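Local atomic coordinates of minor capsid protein (Cafeteriavirus-dependent mavirus, PDB entry 6G42), a protein that forms the penton of the mavirus capsid, assembling as a five-subunit ring built on a single jelly-roll fold, probably at the capsid vertices. Residues I15-N18 against K19-G23; A22-R25 against G26-R30; V107-G110 against T111-E115. One frame throughout, in Å; residues are numbered along the deposited sequence.

Overall arrangement
The three contacts are local, each within one continuous piece of chain. Contact 1 comes first and runs from the end of strand 8-15 into the short helix 19-22. Contact 2 follows at once, shares A22 and G23 with it, and leads through a loop toward strand 33-37. Their centres are 8 Å apart, and L21 O probably accepts a hydrogen bond from R30 NE. Both touch a second subunit, which places this connection at an interface of the five-chain assembly. Contact 3 lies later in the chain, on helix 106-120. Its centre is 33 Å from that of contact 1 and 27 Å from that of contact 2, and it touches neither.

Contact 1. Residues I15-N18 against K19-G23; sequences IKSN and KQLAG
N18 caps the helix 19-22 with its side chain and also supplies a backbone acceptor. OD1 of N18 takes the N-H of L21 at 2.7 Å. The donor lies nearly along the C=O axis, and the N-H...O angle is 153°. CG of N18 sits between the backbone N and the carbonyl carbon (chi1 55°), which turns OD1 over the start of the helix. The main-chain N18 O accepts from A22 N at 3.1 Å. One residue on, K19 O receives G23 N, and G23 then leaves the helix with positive phi.

The remaining contacts are packing. OD1 of N18 also lies 3.3 Å from L21 CB. S17 OG rests against A22 CB at 3.7 Å, and L21 CD2 reaches the same oxygen from farther off, at 4.1 Å. The polar partner of S17 OG is L292 O, to which it is hydrogen-bonded. K19 extends away from the cap, and its NZ forms a salt bridge with E177 of the second subunit.

Residues 15-18 lead from strand 8-15, whose I15 pairs by backbone with I297 of strand 296-305, into helix 19-22, with N18 capping it. S17, L21 and A22 all pack on L291 of the loop before strand 296-305.

Contact 2. Residues A22-R25 against G26-R30; sequences AGPR and GSYKR
A22 O receives Y28 N at 3.1 Å, and two shorter hydrogen-bonded loops form within the chain between these residues. G23 O accepts from G26 N, and P24 O accepts from S27 N at 2.9 Å. In both of these the donor stands about 50° or more out of the carbonyl plane, and the N-H...O angles are just under 140°. S27 OG also donates to P24 O, but this bond is modelled very short and its length is doubtful.

A water adds a bridge. It donates to A22 O and accepts from R30 N, so A22 O serves both Y28 and the solvent molecule. G26 CA also approaches A22 O at 3.3 Å, as a CA-H...O contact.

The aromatic contact is a CH-pi interaction. The Y28 ring lies flat over G23, with G23 CA 3.5 Å from the ring centroid and only 9° off the ring normal. P24 CD meets CE1 of the Y28 ring obliquely at 4.3 Å. G23, covered by this ring face, has a positive phi, which favours glycine.

R25 turns its guanidinium outward. NH1 is hydrogen-bonded to D175 O of the second subunit, and P24 and R25 pack on E176 of that subunit.

Successive tight turns are the motif here, ending in a type I beta turn from G26 to K29. They form the connection between helix 19-22 and strand 33-37 at a subunit interface.

Contact 3. Residues V107-G110 against T111-E115; sequences VDVG and TAINE
V107 O and T111 N begin a run of regular i to i+4 backbone hydrogen bonds, in which D108 O takes A112 N, V109 O takes I113 N weakly, and G110 O takes N114 N. T111 N is 2.8 Å from V107 O and lies in the carbonyl plane. A112 N is 3.0 Å from D108 O and tilted 32° from the plane of that carbonyl. The weak bond from I113 N to V109 O is longer, at 3.4 Å.

T111 adds a side-chain bond to this frame. Its OG1 donates to V107 O at 3.1 Å, from above the carbonyl plane and not on a lone pair. V107 O is thus gripped by both the amide and the hydroxyl of one residue. With chi1 at -58°, OG1 lies on the side of its own backbone N and faces V107 O, one turn back. This threonine-to-carbonyl bond is a common way for a helix to satisfy a hydroxyl internally. The same pair also meets through its side chains, with V107 CG1 4.2 Å from T111 OG1.

The segments lie on helix 106-120, which packs by one side on strand 132-136. V107 rests on F135, I113 on F133 and N114 on V132. A112 touches F93, and D108 and V109 touch M103; F93 and M103 lie in loops.

Apolar groups line up along the buried side. V109 CG1 and I113 CD1 are 4.4 Å apart, one turn from each other. I113 CD1 also comes within 3.5 Å of V109 O. A112 CB lies beside D108 O. N114 has CG anti to the backbone N (chi1 -161°), and its end leads off the helix, where OD1 accepts from F133 N.

Contact 1. Residues I15-N18 against K19-G23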
ATOM      1  N   ILE C  15     -14.271 -20.253  18.899  1.00 58.20           N
ATOM      2  CA  ILE C  15     -15.152 -21.358  18.524  1.00 58.48           C
ATOM      3  C   ILE C  15     -14.318 -22.326  17.705  1.00 59.19           C
ATOM      4  O   ILE C  15     -13.835 -21.969  16.635  1.00 56.11           O
ATOM      5  CB  ILE C  15     -16.358 -20.913  17.660  1.00 58.17           C
ATOM      6  CG1 ILE C  15     -17.103 -19.739  18.295  1.00 59.76           C
ATOM      7  CG2 ILE C  15     -17.327 -22.073  17.447  1.00 57.09           C
ATOM      8  CD1 ILE C  15     -18.065 -19.064  17.338  1.00 62.10           C
ATOM      9  N   LYS C  16     -14.131 -23.531  18.234  1.00 64.02           N
ATOM     10  CA  LYS C  16     -13.666 -24.671  17.445  1.00 66.63           C
ATOM     11  C   LYS C  16     -14.900 -25.377  16.864  1.00 65.14           C
ATOM     12  O   LYS C  16     -16.008 -25.259  17.398  1.00 63.49           O
ATOM     13  CB  LYS C  16     -12.836 -25.619  18.318  1.00 71.19           C
ATOM     14  CG  LYS C  16     -12.070 -26.693  17.547  1.00 77.69           C
ATOM     15  CD  LYS C  16     -10.721 -27.011  18.189  1.00 82.71           C
ATOM     16  CE  LYS C  16      -9.948 -28.086  17.431  1.00 82.63           C
ATOM     17  NZ  LYS C  16      -9.138 -27.523  16.312  1.00 83.82           N
ATOM     18  N   SER C  17     -14.710 -26.084  15.757  1.00 64.61           N
ATOM     19  CA  SER C  17     -15.789 -26.849  15.127  1.00 63.65           C
ATOM     20  C   SER C  17     -15.337 -28.262  14.778  1.00 64.38           C
ATOM     21  O   SER C  17     -14.169 -28.616  14.939  1.00 67.17           O
ATOM     22  CB  SER C  17     -16.289 -26.127  13.874  1.00 63.95           C
ATOM     23  OG  SER C  17     -17.517 -26.682  13.429  1.00 63.87           O
ATOM     24  N   ASN C  18     -16.285 -29.064  14.310  1.00 66.08           N
ATOM     25  CA  ASN C  18     -16.016 -30.434  13.862  1.00 67.00           C
ATOM     26  C   ASN C  18     -17.132 -30.928  12.932  1.00 66.25           C
ATOM     27  O   ASN C  18     -18.106 -30.215  12.706  1.00 61.28           O
ATOM     28  CB  ASN C  18     -15.830 -31.372  15.071  1.00 67.50           C
ATOM     29  CG  ASN C  18     -17.015 -31.348  16.038  1.00 66.63           C
ATOM     30  OD1 ASN C  18     -18.152 -31.630  15.656  1.00 63.43           O
ATOM     31  ND2 ASN C  18     -16.746 -31.026  17.303  1.00 66.10           N
ATOM     32  N   LYS C  19     -16.976 -32.140  12.402  1.00 69.74           N
ATOM     33  CA  LYS C  19     -17.959 -32.742  11.492  1.00 74.68           C
ATOM     34  C   LYS C  19     -19.319 -33.060  12.141  1.00 76.88           C
ATOM     35  O   LYS C  19     -20.352 -33.001  11.471  1.00 74.38           O
ATOM     36  CB  LYS C  19     -17.382 -34.008  10.854  1.00 77.57           C
ATOM     37  CG  LYS C  19     -18.201 -34.539   9.687  1.00 78.69           C
ATOM     38  CD  LYS C  19     -17.433 -35.570   8.878  1.00 81.08           C
ATOM     39  CE  LYS C  19     -18.354 -36.315   7.929  1.00 83.33           C
ATOM     40  NZ  LYS C  19     -17.645 -37.394   7.187  1.00 84.63           N
ATOM     41  N   GLN C  20     -19.317 -33.404  13.427  1.00 81.51           N
ATOM     42  CA  GLN C  20     -20.561 -33.693  14.163  1.00 83.96           C
ATOM     43  C   GLN C  20     -21.400 -32.444  14.434  1.00 81.50           C
ATOM     44  O   GLN C  20     -22.625 -32.490  14.352  1.00 82.89           O
ATOM     45  CB  GLN C  20     -20.251 -34.404  15.481  1.00 87.58           C
ATOM     46  CG  GLN C  20     -19.894 -35.871  15.302  1.00 93.22           C
ATOM     47  CD  GLN C  20     -19.450 -36.538  16.597  1.00 96.69           C
ATOM     48  OE1 GLN C  20     -18.632 -35.989  17.341  1.00 99.12           O
ATOM     49  NE2 GLN C  20     -19.977 -37.735  16.865  1.00 95.51           N
ATOM     50  N   LEU C  21     -20.729 -31.344  14.764  1.00 79.43           N
ATOM     51  CA  LEU C  21     -21.377 -30.068  15.072  1.00 77.41           C
ATOM     52  C   LEU C  21     -21.919 -29.374  13.806  1.00 75.29           C
ATOM     53  O   LEU C  21     -23.070 -28.929  13.775  1.00 73.78           O
ATOM     54  CB  LEU C  21     -20.373 -29.157  15.797  1.00 80.04           C
ATOM     55  CG  LEU C  21     -20.885 -27.920  16.550  1.00 81.75           C
ATOM     56  CD1 LEU C  21     -21.581 -28.321  17.841  1.00 81.87           C
ATOM     57  CD2 LEU C  21     -19.754 -26.940  16.847  1.00 81.66           C
ATOM     58  N   ALA C  22     -21.086 -29.298  12.769  1.00 72.67           N
ATOM     59  CA  ALA C  22     -21.390 -28.546  11.542  1.00 70.11           C
ATOM     60  C   ALA C  22     -21.999 -29.378  10.410  1.00 67.38           C
ATOM     61  O   ALA C  22     -22.664 -28.828   9.524  1.00 63.49           O
ATOM     62  CB  ALA C  22     -20.127 -27.854  11.043  1.00 71.98           C
ATOM     63  N   GLY C  23     -21.751 -30.687  10.423  1.00 66.31           N
ATOM     64  CA  GLY C  23     -22.194 -31.582   9.347  1.00 63.95           C
ATOM     65  C   GLY C  23     -21.222 -31.543   8.181  1.00 62.25           C
ATOM     66  O   GLY C  23     -20.405 -30.625   8.093  1.00 61.02           O
TER

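Contact 2. Residues A22-R25 against G26-R30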
ATOM      1  N   ALA C  22     -21.086 -29.298  12.769  1.00 72.67           N
ATOM      2  CA  ALA C  22     -21.390 -28.546  11.542  1.00 70.11           C
ATOM      3  C   ALA C  22     -21.999 -29.378  10.410  1.00 67.38           C
ATOM      4  O   ALA C  22     -22.664 -28.828   9.524  1.00 63.49           O
ATOM      5  CB  ALA C  22     -20.127 -27.854  11.043  1.00 71.98           C
ATOM      6  N   GLY C  23     -21.751 -30.687  10.423  1.00 66.31           N
ATOM      7  CA  GLY C  23     -22.194 -31.582   9.347  1.00 63.95           C
ATOM      8  C   GLY C  23     -21.222 -31.543   8.181  1.00 62.25           C
ATOM      9  O   GLY C  23     -20.405 -30.625   8.093  1.00 61.02           O
ATOM     10  N   PRO C  24     -21.308 -32.533   7.267  1.00 62.32           N
ATOM     11  CA  PRO C  24     -20.373 -32.612   6.135  1.00 61.66           C
ATOM     12  C   PRO C  24     -20.491 -31.399   5.220  1.00 59.59           C
ATOM     13  O   PRO C  24     -21.597 -31.041   4.841  1.00 60.61           O
ATOM     14  CB  PRO C  24     -20.802 -33.891   5.408  1.00 62.31           C
ATOM     15  CG  PRO C  24     -22.209 -34.128   5.821  1.00 61.62           C
ATOM     16  CD  PRO C  24     -22.331 -33.592   7.212  1.00 61.99           C
ATOM     17  N   ARG C  25     -19.364 -30.759   4.908  1.00 60.01           N
ATOM     18  CA  ARG C  25     -19.340 -29.479   4.167  1.00 59.40           C
ATOM     19  C   ARG C  25     -20.223 -28.372   4.779  1.00 58.34           C
ATOM     20  O   ARG C  25     -20.683 -27.471   4.074  1.00 59.41           O
ATOM     21  CB  ARG C  25     -19.729 -29.696   2.697  1.00 59.36           C
ATOM     22  CG  ARG C  25     -18.880 -30.720   1.967  1.00 60.61           C
ATOM     23  CD  ARG C  25     -18.735 -30.354   0.500  1.00 63.34           C
ATOM     24  NE  ARG C  25     -17.896 -31.305  -0.227  1.00 65.28           N
ATOM     25  CZ  ARG C  25     -18.282 -32.511  -0.644  1.00 66.75           C
ATOM     26  NH1 ARG C  25     -19.511 -32.968  -0.408  1.00 68.13           N
ATOM     27  NH2 ARG C  25     -17.420 -33.283  -1.301  1.00 68.96           N
ATOM     28  N   GLY C  26     -20.442 -28.434   6.088  1.00 57.78           N
ATOM     29  CA  GLY C  26     -21.356 -27.518   6.764  1.00 59.09           C
ATOM     30  C   GLY C  26     -22.816 -27.691   6.377  1.00 59.40           C
ATOM     31  O   GLY C  26     -23.555 -26.712   6.328  1.00 58.02           O
ATOM     32  N   SER C  27     -23.223 -28.935   6.112  1.00 61.53           N
ATOM     33  CA  SER C  27     -24.608 -29.288   5.737  1.00 60.60           C
ATOM     34  C   SER C  27     -25.672 -28.767   6.702  1.00 58.59           C
ATOM     35  O   SER C  27     -26.740 -28.326   6.279  1.00 54.28           O
ATOM     36  CB  SER C  27     -24.764 -30.809   5.673  1.00 62.35           C
ATOM     37  OG  SER C  27     -24.023 -31.363   4.610  1.00 67.33           O
ATOM     38  N   TYR C  28     -25.372 -28.843   7.995  1.00 58.56           N
ATOM     39  CA  TYR C  28     -26.334 -28.494   9.042  1.00 59.42           C
ATOM     40  C   TYR C  28     -26.585 -26.998   9.131  1.00 59.48           C
ATOM     41  O   TYR C  28     -27.638 -26.579   9.613  1.00 61.97           O
ATOM     42  CB  TYR C  28     -25.892 -29.048  10.408  1.00 58.52           C
ATOM     43  CG  TYR C  28     -25.637 -30.558  10.455  1.00 60.01           C
ATOM     44  CD1 TYR C  28     -26.090 -31.424   9.435  1.00 58.67           C
ATOM     45  CD2 TYR C  28     -24.971 -31.131  11.545  1.00 60.11           C
ATOM     46  CE1 TYR C  28     -25.859 -32.789   9.493  1.00 58.59           C
ATOM     47  CE2 TYR C  28     -24.745 -32.508  11.608  1.00 60.69           C
ATOM     48  CZ  TYR C  28     -25.193 -33.328  10.580  1.00 58.92           C
ATOM     49  OH  TYR C  28     -24.980 -34.686  10.620  1.00 56.32           O
ATOM     50  N   LYS C  29     -25.619 -26.209   8.659  1.00 59.96           N
ATOM     51  CA  LYS C  29     -25.701 -24.748   8.639  1.00 60.65           C
ATOM     52  C   LYS C  29     -25.922 -24.171  10.036  1.00 59.79           C
ATOM     53  O   LYS C  29     -26.811 -23.342  10.241  1.00 58.84           O
ATOM     54  CB  LYS C  29     -26.775 -24.273   7.651  1.00 62.80           C
ATOM     55  CG  LYS C  29     -26.601 -24.852   6.255  1.00 65.87           C
ATOM     56  CD  LYS C  29     -26.948 -23.861   5.160  1.00 69.82           C
ATOM     57  CE  LYS C  29     -26.714 -24.450   3.772  1.00 74.33           C
ATOM     58  NZ  LYS C  29     -25.336 -24.190   3.259  1.00 74.22           N
ATOM     59  N   ARG C  30     -25.104 -24.630  10.986  1.00 59.53           N
ATOM     60  CA  ARG C  30     -25.153 -24.143  12.360  1.00 61.64           C
ATOM     61  C   ARG C  30     -24.615 -22.713  12.398  1.00 58.62           C
ATOM     62  O   ARG C  30     -23.488 -22.478  11.961  1.00 55.67           O
ATOM     63  CB  ARG C  30     -24.329 -25.027  13.299  1.00 67.38           C
ATOM     64  CG  ARG C  30     -24.450 -24.626  14.774  1.00 72.36           C
ATOM     65  CD  ARG C  30     -23.764 -25.600  15.720  1.00 77.86           C
ATOM     66  NE  ARG C  30     -24.236 -26.975  15.530  1.00 86.53           N
ATOM     67  CZ  ARG C  30     -25.388 -27.479  15.983  1.00 87.63           C
ATOM     68  NH1 ARG C  30     -26.241 -26.735  16.689  1.00 90.19           N
ATOM     69  NH2 ARG C  30     -25.689 -28.752  15.725  1.00 86.32           N
TER
HETATM   70  O   HOH W   1     -23.062 -26.115   9.853  1.00 42.16           O

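Contact 3. Residues V107-G110 against T111-E115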
ATOM      1  N   VAL C 107     -16.954 -18.908 -12.741  1.00 56.64           N
ATOM      2  CA  VAL C 107     -16.932 -19.747 -13.950  1.00 57.77           C
ATOM      3  C   VAL C 107     -18.365 -20.150 -14.300  1.00 59.61           C
ATOM      4  O   VAL C 107     -18.777 -20.017 -15.457  1.00 61.61           O
ATOM      5  CB  VAL C 107     -16.044 -21.009 -13.795  1.00 57.65           C
ATOM      6  CG1 VAL C 107     -16.115 -21.886 -15.039  1.00 57.13           C
ATOM      7  CG2 VAL C 107     -14.590 -20.627 -13.529  1.00 58.47           C
ATOM      8  N   ASP C 108     -19.109 -20.621 -13.294  1.00 58.99           N
ATOM      9  CA  ASP C 108     -20.517 -21.019 -13.457  1.00 58.46           C
ATOM     10  C   ASP C 108     -21.422 -19.870 -13.893  1.00 59.37           C
ATOM     11  O   ASP C 108     -22.377 -20.082 -14.644  1.00 62.99           O
ATOM     12  CB  ASP C 108     -21.075 -21.623 -12.158  1.00 58.92           C
ATOM     13  CG  ASP C 108     -20.438 -22.961 -11.798  1.00 59.73           C
ATOM     14  OD1 ASP C 108     -20.076 -23.738 -12.709  1.00 61.64           O
ATOM     15  OD2 ASP C 108     -20.319 -23.240 -10.589  1.00 57.33           O
ATOM     16  N   VAL C 109     -21.134 -18.662 -13.411  1.00 58.36           N
ATOM     17  CA  VAL C 109     -21.862 -17.465 -13.845  1.00 58.33           C
ATOM     18  C   VAL C 109     -21.613 -17.235 -15.340  1.00 60.69           C
ATOM     19  O   VAL C 109     -22.531 -16.882 -16.078  1.00 61.64           O
ATOM     20  CB  VAL C 109     -21.488 -16.226 -12.991  1.00 57.04           C
ATOM     21  CG1 VAL C 109     -22.078 -14.939 -13.557  1.00 56.81           C
ATOM     22  CG2 VAL C 109     -21.972 -16.414 -11.561  1.00 56.25           C
ATOM     23  N   GLY C 110     -20.372 -17.453 -15.769  1.00 64.76           N
ATOM     24  CA  GLY C 110     -19.991 -17.386 -17.181  1.00 65.07           C
ATOM     25  C   GLY C 110     -20.644 -18.449 -18.043  1.00 66.81           C
ATOM     26  O   GLY C 110     -21.180 -18.139 -19.107  1.00 67.45           O
ATOM     27  N   THR C 111     -20.596 -19.697 -17.574  1.00 70.00           N
ATOM     28  CA  THR C 111     -21.237 -20.836 -18.250  1.00 69.89           C
ATOM     29  C   THR C 111     -22.735 -20.583 -18.480  1.00 73.04           C
ATOM     30  O   THR C 111     -23.232 -20.774 -19.592  1.00 75.39           O
ATOM     31  CB  THR C 111     -21.035 -22.145 -17.450  1.00 69.85           C
ATOM     32  OG1 THR C 111     -19.635 -22.393 -17.281  1.00 68.38           O
ATOM     33  CG2 THR C 111     -21.659 -23.351 -18.166  1.00 70.42           C
ATOM     34  N   ALA C 112     -23.437 -20.131 -17.441  1.00 73.28           N
ATOM     35  CA  ALA C 112     -24.876 -19.838 -17.525  1.00 70.69           C
ATOM     36  C   ALA C 112     -25.214 -18.822 -18.619  1.00 70.61           C
ATOM     37  O   ALA C 112     -26.168 -19.006 -19.371  1.00 72.69           O
ATOM     38  CB  ALA C 112     -25.396 -19.354 -16.181  1.00 70.59           C
ATOM     39  N   ILE C 113     -24.428 -17.756 -18.699  1.00 72.19           N
ATOM     40  CA  ILE C 113     -24.588 -16.746 -19.748  1.00 73.17           C
ATOM     41  C   ILE C 113     -24.286 -17.357 -21.124  1.00 73.87           C
ATOM     42  O   ILE C 113     -24.925 -17.004 -22.114  1.00 73.33           O
ATOM     43  CB  ILE C 113     -23.703 -15.500 -19.467  1.00 74.68           C
ATOM     44  CG1 ILE C 113     -24.241 -14.745 -18.238  1.00 75.57           C
ATOM     45  CG2 ILE C 113     -23.649 -14.552 -20.668  1.00 73.46           C
ATOM     46  CD1 ILE C 113     -23.261 -13.776 -17.605  1.00 76.35           C
ATOM     47  N   ASN C 114     -23.319 -18.274 -21.164  1.00 75.30           N
ATOM     48  CA  ASN C 114     -22.909 -18.948 -22.402  1.00 76.83           C
ATOM     49  C   ASN C 114     -23.982 -19.868 -22.982  1.00 79.12           C
ATOM     50  O   ASN C 114     -24.247 -19.827 -24.181  1.00 81.84           O
ATOM     51  CB  ASN C 114     -21.624 -19.756 -22.170  1.00 75.20           C
ATOM     52  CG  ASN C 114     -20.900 -20.093 -23.462  1.00 75.60           C
ATOM     53  OD1 ASN C 114     -20.901 -19.309 -24.412  1.00 76.89           O
ATOM     54  ND2 ASN C 114     -20.269 -21.261 -23.504  1.00 77.20           N
ATOM     55  N   GLU C 115     -24.579 -20.701 -22.130  1.00 80.68           N
ATOM     56  CA  GLU C 115     -25.637 -21.636 -22.550  1.00 81.18           C
ATOM     57  C   GLU C 115     -26.910 -20.922 -23.026  1.00 81.07           C
ATOM     58  O   GLU C 115     -27.588 -21.403 -23.937  1.00 82.37           O
ATOM     59  CB  GLU C 115     -25.970 -22.617 -21.418  1.00 80.76           C
ATOM     60  CG  GLU C 115     -24.856 -23.614 -21.121  1.00 79.91           C
ATOM     61  CD  GLU C 115     -25.140 -24.510 -19.923  1.00 80.38           C
ATOM     62  OE1 GLU C 115     -26.158 -24.307 -19.226  1.00 78.79           O
ATOM     63  OE2 GLU C 115     -24.330 -25.427 -19.670  1.00 83.33           O
TER